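Long-range contacts in alpha-fucosidase GH29 (Fusarium graminearum, PDB 4PSR), which hydrolyses alpha-L-fucosides as a GH29 glycosidase, and is thought to release alpha-1,6-linked fucose from the core N-acetylglucosamine of glycoproteins: residues W379-E384 with S430-L434; L421-E425 with L475-P479. One frame throughout, in Å; residues are numbered along the deposited sequence.

Interaction 1 of 2, residues W379-E384 with S430-L434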
loop_
_atom_site.group_PDB
_atom_site.type_symbol
_atom_site.label_atom_id
_atom_site.label_comp_id
_atom_site.label_asym_id
_atom_site.label_seq_id
_atom_site.Cartn_x
_atom_site.Cartn_y
_atom_site.Cartn_z
ATOM N N TRP A 379 -15.370 -3.670 -6.736
ATOM C CA TRP A 379 -16.827 -3.760 -6.825
ATOM C C TRP A 379 -17.388 -3.034 -5.589
ATOM O O TRP A 379 -16.660 -2.281 -4.968
ATOM C CB TRP A 379 -17.240 -5.222 -6.851
ATOM C CG TRP A 379 -18.621 -5.490 -7.376
ATOM C CD1 TRP A 379 -19.324 -4.735 -8.269
ATOM C CD2 TRP A 379 -19.443 -6.618 -7.064
ATOM N NE1 TRP A 379 -20.547 -5.328 -8.526
ATOM C CE2 TRP A 379 -20.650 -6.473 -7.782
ATOM C CE3 TRP A 379 -19.292 -7.712 -6.212
ATOM C CZ2 TRP A 379 -21.679 -7.399 -7.700
ATOM C CZ3 TRP A 379 -20.318 -8.651 -6.146
ATOM C CH2 TRP A 379 -21.502 -8.472 -6.889
ATOM N N ASP A 380 -18.658 -3.234 -5.219
ATOM C CA ASP A 380 -19.135 -2.644 -3.964
ATOM C C ASP A 380 -19.010 -3.609 -2.796
ATOM O O ASP A 380 -19.232 -3.227 -1.663
ATOM C CB ASP A 380 -20.561 -2.090 -4.056
ATOM C CG ASP A 380 -20.663 -0.879 -4.996
ATOM O OD1 ASP A 380 -19.797 0.032 -4.972
ATOM O OD2 ASP A 380 -21.610 -0.859 -5.800
ATOM N N ILE A 381 -18.689 -4.868 -3.091
ATOM C CA ILE A 381 -18.453 -5.893 -2.083
ATOM C C ILE A 381 -17.113 -6.523 -2.429
ATOM O O ILE A 381 -16.884 -6.855 -3.589
ATOM C CB ILE A 381 -19.580 -6.953 -2.125
ATOM C CG1 ILE A 381 -20.928 -6.314 -1.742
ATOM C CG2 ILE A 381 -19.246 -8.127 -1.192
ATOM C CD1 ILE A 381 -22.132 -7.193 -2.059
ATOM N N TYR A 382 -16.189 -6.626 -1.474
ATOM C CA TYR A 382 -14.810 -7.015 -1.844
ATOM C C TYR A 382 -14.638 -8.514 -2.080
ATOM O O TYR A 382 -13.762 -8.928 -2.828
ATOM C CB TYR A 382 -13.758 -6.534 -0.840
ATOM C CG TYR A 382 -13.797 -7.221 0.471
ATOM C CD1 TYR A 382 -13.141 -8.420 0.668
ATOM C CD2 TYR A 382 -14.490 -6.654 1.530
ATOM C CE1 TYR A 382 -13.193 -9.063 1.912
ATOM C CE2 TYR A 382 -14.552 -7.267 2.740
ATOM C CZ TYR A 382 -13.907 -8.450 2.928
ATOM O OH TYR A 382 -13.977 -9.044 4.165
ATOM N N GLY A 383 -15.449 -9.328 -1.415
ATOM C CA GLY A 383 -15.220 -10.765 -1.424
ATOM C C GLY A 383 -16.180 -11.516 -0.529
ATOM O O GLY A 383 -17.068 -10.930 0.112
ATOM N N GLU A 384 -15.961 -12.824 -0.481
ATOM C CA GLU A 384 -16.733 -13.752 0.352
ATOM C C GLU A 384 -15.848 -14.873 0.862
ATOM O O GLU A 384 -14.879 -15.235 0.217
ATOM C CB GLU A 384 -17.863 -14.411 -0.446
ATOM C CG GLU A 384 -18.750 -13.467 -1.190
ATOM C CD GLU A 384 -19.795 -14.159 -2.088
ATOM O OE1 GLU A 384 -19.922 -15.410 -2.077
ATOM O OE2 GLU A 384 -20.495 -13.412 -2.794
ATOM N N SER A 430 -19.567 -21.046 -5.560
ATOM C CA SER A 430 -20.866 -20.467 -5.214
ATOM C C SER A 430 -20.689 -19.013 -4.800
ATOM O O SER A 430 -20.033 -18.730 -3.791
ATOM C CB SER A 430 -21.539 -21.247 -4.090
ATOM O OG SER A 430 -21.843 -22.560 -4.549
ATOM N N VAL A 431 -21.251 -18.103 -5.592
ATOM C CA VAL A 431 -21.138 -16.664 -5.354
ATOM C C VAL A 431 -22.388 -16.191 -4.628
ATOM O O VAL A 431 -23.432 -15.965 -5.253
ATOM C CB VAL A 431 -20.927 -15.890 -6.681
ATOM C CG1 VAL A 431 -20.635 -14.426 -6.408
ATOM C CG2 VAL A 431 -19.806 -16.536 -7.514
ATOM N N LYS A 432 -22.299 -16.025 -3.313
ATOM C CA LYS A 432 -23.477 -15.674 -2.533
ATOM C C LYS A 432 -24.119 -14.368 -2.963
ATOM O O LYS A 432 -25.346 -14.222 -2.938
ATOM C CB LYS A 432 -23.148 -15.616 -1.052
ATOM C CG LYS A 432 -22.753 -16.964 -0.480
ATOM C CD LYS A 432 -22.413 -16.844 1.018
ATOM C CE LYS A 432 -22.293 -18.207 1.689
ATOM N NZ LYS A 432 -23.590 -18.944 1.689
ATOM N N ASN A 433 -23.295 -13.389 -3.329
ATOM C CA ASN A 433 -23.816 -12.084 -3.673
ATOM C C ASN A 433 -24.446 -11.978 -5.050
ATOM O O ASN A 433 -24.859 -10.900 -5.447
ATOM C CB ASN A 433 -22.753 -10.989 -3.436
ATOM C CG ASN A 433 -22.565 -10.705 -1.971
ATOM O OD1 ASN A 433 -23.430 -10.120 -1.328
ATOM N ND2 ASN A 433 -21.460 -11.167 -1.422
ATOM N N LEU A 434 -24.542 -13.106 -5.760
ATOM C CA LEU A 434 -25.285 -13.160 -7.014
ATOM C C LEU A 434 -26.414 -14.197 -6.946
ATOM O O LEU A 434 -26.977 -14.551 -7.989
ATOM C CB LEU A 434 -24.346 -13.442 -8.188
ATOM C CG LEU A 434 -23.312 -12.335 -8.506
ATOM C CD1 LEU A 434 -22.369 -12.839 -9.578
ATOM C CD2 LEU A 434 -23.989 -11.037 -8.926
HETATM O O HOH W 1 -20.196 -10.875 1.256
HETATM O O HOH W 2 -19.010 -17.769 -1.527
#
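Glu384 reaches across to the turn at Lys432 and Asn433 and gives both carboxylate oxygens to it. Lys432 N donates to Glu384 OE1 at 2.7 Å, on the syn lone pair of that oxygen. Glu384 OE2 takes two donors, both from Asn433 and both from the same face of the carboxylate. Asn433 N lies 2.9 Å from Glu384 OE2, on the syn side but tilted out of the plane. Asn433 ND2 comes to Glu384 OE2 from above the plane, at 2.8 Å. The amide of Asn433 is turned 66° against the carboxylate, and its N-H bond to OE2 is the most bent of the three, at 139°. In Glu384, CG lies anti to the carbonyl carbon (chi1 -51°) and the chain is extended beyond it, which carries the carboxylate from the short strand 383-384 to the two consecutive backbone N-H groups.

Two waters add to this polar layer. One donates to both Glu384 OE1 and Ser430 O; the other accepts from Asn433 ND2 and is held weakly by Gly383 O.

Van der Waals contacts make up the rest. Ile381 CD1 lies against the Asn433 amide, 3.3 Å from Asn433 OD1. The one apolar pair is Trp379 CH2 with Leu434 CD2, 4.1 Å apart, the methyl meeting the indole obliquely. Phe407 of strand 405-409 packs edge-to-face on that indole, and Leu416 of strand 415-420 touches both Trp379 and Leu434, so the contact sits against the larger antiparallel sheet of the beta domain that follows the barrel.

Chemically, a buried carboxylate receives three N-H bonds and a water where the chain leaves strand 428-431 in a 3-10 turn. This set of donors would be expected to favour its ionised form, and it fixes the Asn433 side chain together with its backbone.

Interaction 2 of 2, residues L421-E425 with L475-P479; sequences LGWPE and LPSQP
Trp423 slides its indole between Leu475 and Gln478, which take opposite faces of the ring. On one face the Gln478 side chain lies flat and extended, its amide plane only 3° from that of the ring, running past the indole in the opposite direction. Gln478 CG lies 3.7 Å from the centroid of the Trp423 six-membered ring in a CH-pi contact, and the amide beyond it stacks over the pyrrole part. In Gln478, CG stands anti to the backbone N (chi1 -177°), and the extended chain beyond it lays the amide along the indole, where NE2 bonds to Tyr485 OH.

Both segments are loops that follow strands of the beta domain after the barrel, 415-420 and 471-474, and the indole bridges them with no hydrogen bond between the two.

On the other face Leu475 CD1 is displaced toward the rim, 3.8 Å from the centroid of the Trp423 six-membered ring, in a second CH-pi contact. Pro424 CD lies over this same face, and Pro424 CG meets Leu475 CD1 at 3.5 Å. At the edge of the indole, in its plane, Pro476 O lies 3.6 Å from Trp423 CZ2, while Pro479 CD approaches CZ3 obliquely. Tyr485 also packs edge-to-face on Trp423.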
loop_
_atom_site.group_PDB
_atom_site.type_symbol
_atom_site.label_atom_id
_atom_site.label_comp_id
_atom_site.label_asym_id
_atom_site.label_seq_id
_atom_site.Cartn_x
_atom_site.Cartn_y
_atom_site.Cartn_z
ATOM N N LEU A 421 -9.570 -18.529 -4.436
ATOM C CA LEU A 421 -8.226 -18.650 -3.885
ATOM C C LEU A 421 -7.721 -20.089 -3.712
ATOM O O LEU A 421 -6.755 -20.328 -2.979
ATOM C CB LEU A 421 -8.153 -17.858 -2.576
ATOM C CG LEU A 421 -8.573 -16.373 -2.649
ATOM C CD1 LEU A 421 -8.282 -15.620 -1.347
ATOM C CD2 LEU A 421 -7.905 -15.615 -3.814
ATOM N N GLY A 422 -8.336 -21.014 -4.458
ATOM C CA GLY A 422 -7.930 -22.401 -4.521
ATOM C C GLY A 422 -8.823 -23.091 -5.528
ATOM O O GLY A 422 -9.884 -22.560 -5.887
ATOM N N TRP A 423 -8.389 -24.265 -5.993
ATOM C CA TRP A 423 -9.219 -25.065 -6.887
ATOM C C TRP A 423 -10.240 -25.876 -6.099
ATOM O O TRP A 423 -9.861 -26.700 -5.271
ATOM C CB TRP A 423 -8.388 -26.015 -7.754
ATOM C CG TRP A 423 -9.271 -26.650 -8.788
ATOM C CD1 TRP A 423 -9.799 -27.920 -8.754
ATOM C CD2 TRP A 423 -9.793 -26.034 -9.971
ATOM N NE1 TRP A 423 -10.592 -28.119 -9.849
ATOM C CE2 TRP A 423 -10.607 -26.986 -10.619
ATOM C CE3 TRP A 423 -9.639 -24.776 -10.559
ATOM C CZ2 TRP A 423 -11.262 -26.711 -11.820
ATOM C CZ3 TRP A 423 -10.283 -24.499 -11.735
ATOM C CH2 TRP A 423 -11.087 -25.472 -12.368
ATOM N N PRO A 424 -11.542 -25.649 -6.344
ATOM C CA PRO A 424 -12.571 -26.385 -5.600
ATOM C C PRO A 424 -12.590 -27.887 -5.943
ATOM O O PRO A 424 -12.767 -28.260 -7.111
ATOM C CB PRO A 424 -13.876 -25.749 -6.074
ATOM C CG PRO A 424 -13.533 -24.562 -6.833
ATOM C CD PRO A 424 -12.115 -24.635 -7.244
ATOM N N GLU A 425 -12.437 -28.750 -4.951
ATOM C CA GLU A 425 -12.408 -30.169 -5.282
ATOM C C GLU A 425 -13.799 -30.649 -5.693
ATOM O O GLU A 425 -13.915 -31.630 -6.422
ATOM C CB GLU A 425 -11.817 -31.016 -4.159
ATOM C CG GLU A 425 -10.815 -32.048 -4.688
ATOM C CD GLU A 425 -9.468 -31.435 -5.038
ATOM O OE1 GLU A 425 -8.744 -31.011 -4.110
ATOM O OE2 GLU A 425 -9.134 -31.375 -6.241
ATOM N N LEU A 475 -17.380 -25.722 -12.606
ATOM C CA LEU A 475 -16.164 -25.401 -13.338
ATOM C C LEU A 475 -15.888 -26.392 -14.466
ATOM O O LEU A 475 -16.229 -27.570 -14.344
ATOM C CB LEU A 475 -14.972 -25.374 -12.380
ATOM C CG LEU A 475 -15.019 -24.271 -11.312
ATOM C CD1 LEU A 475 -13.894 -24.489 -10.316
ATOM C CD2 LEU A 475 -14.900 -22.900 -11.958
ATOM N N PRO A 476 -15.240 -25.915 -15.546
ATOM C CA PRO A 476 -14.715 -26.814 -16.581
ATOM C C PRO A 476 -13.457 -27.497 -16.075
ATOM O O PRO A 476 -13.109 -27.395 -14.884
ATOM C CB PRO A 476 -14.407 -25.864 -17.750
ATOM C CG PRO A 476 -14.050 -24.549 -17.071
ATOM C CD PRO A 476 -14.961 -24.499 -15.856
ATOM N N SER A 477 -12.778 -28.201 -16.968
ATOM C CA SER A 477 -11.547 -28.891 -16.623
ATOM C C SER A 477 -10.492 -27.909 -16.108
ATOM O O SER A 477 -10.275 -26.834 -16.679
ATOM C CB SER A 477 -11.029 -29.670 -17.839
ATOM O OG SER A 477 -9.711 -30.150 -17.627
ATOM N N GLN A 478 -9.843 -28.303 -15.027
ATOM C CA GLN A 478 -8.862 -27.440 -14.373
ATOM C C GLN A 478 -7.760 -27.081 -15.373
ATOM O O GLN A 478 -7.233 -27.966 -16.064
ATOM C CB GLN A 478 -8.275 -28.133 -13.133
ATOM C CG GLN A 478 -7.281 -27.284 -12.333
ATOM C CD GLN A 478 -6.758 -27.966 -11.098
ATOM O OE1 GLN A 478 -7.110 -29.108 -10.805
ATOM N NE2 GLN A 478 -5.900 -27.276 -10.366
ATOM N N PRO A 479 -7.427 -25.788 -15.490
ATOM C CA PRO A 479 -6.308 -25.358 -16.320
ATOM C C PRO A 479 -4.993 -25.639 -15.615
ATOM O O PRO A 479 -4.980 -26.262 -14.550
ATOM C CB PRO A 479 -6.557 -23.856 -16.471
ATOM C CG PRO A 479 -7.155 -23.478 -15.173
ATOM C CD PRO A 479 -8.027 -24.649 -14.766
#

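How the interactions relate
From the N terminus the chain first completes the eight-stranded parallel barrel and helix 353-369, then enters 379-384. Strands 405-409 and 415-420 of the larger antiparallel sheet follow, then the loop 421-425. Residues 430-434 close interaction 1 over 45 intervening residues. Interaction 2 closes later, at 475-479, after 49 residues. The two loops therefore cross, each starting before the other has closed. Their centres are about 18 Å apart and their nearest atoms about 7 Å, with no touch. Both draw on 421-434, the loop after strand 415-420 together with edge strand 428-431 of the three-stranded sheet: its end meets edge strand 383-384 of the larger sheet, its beginning the loop leaving strand 471-474.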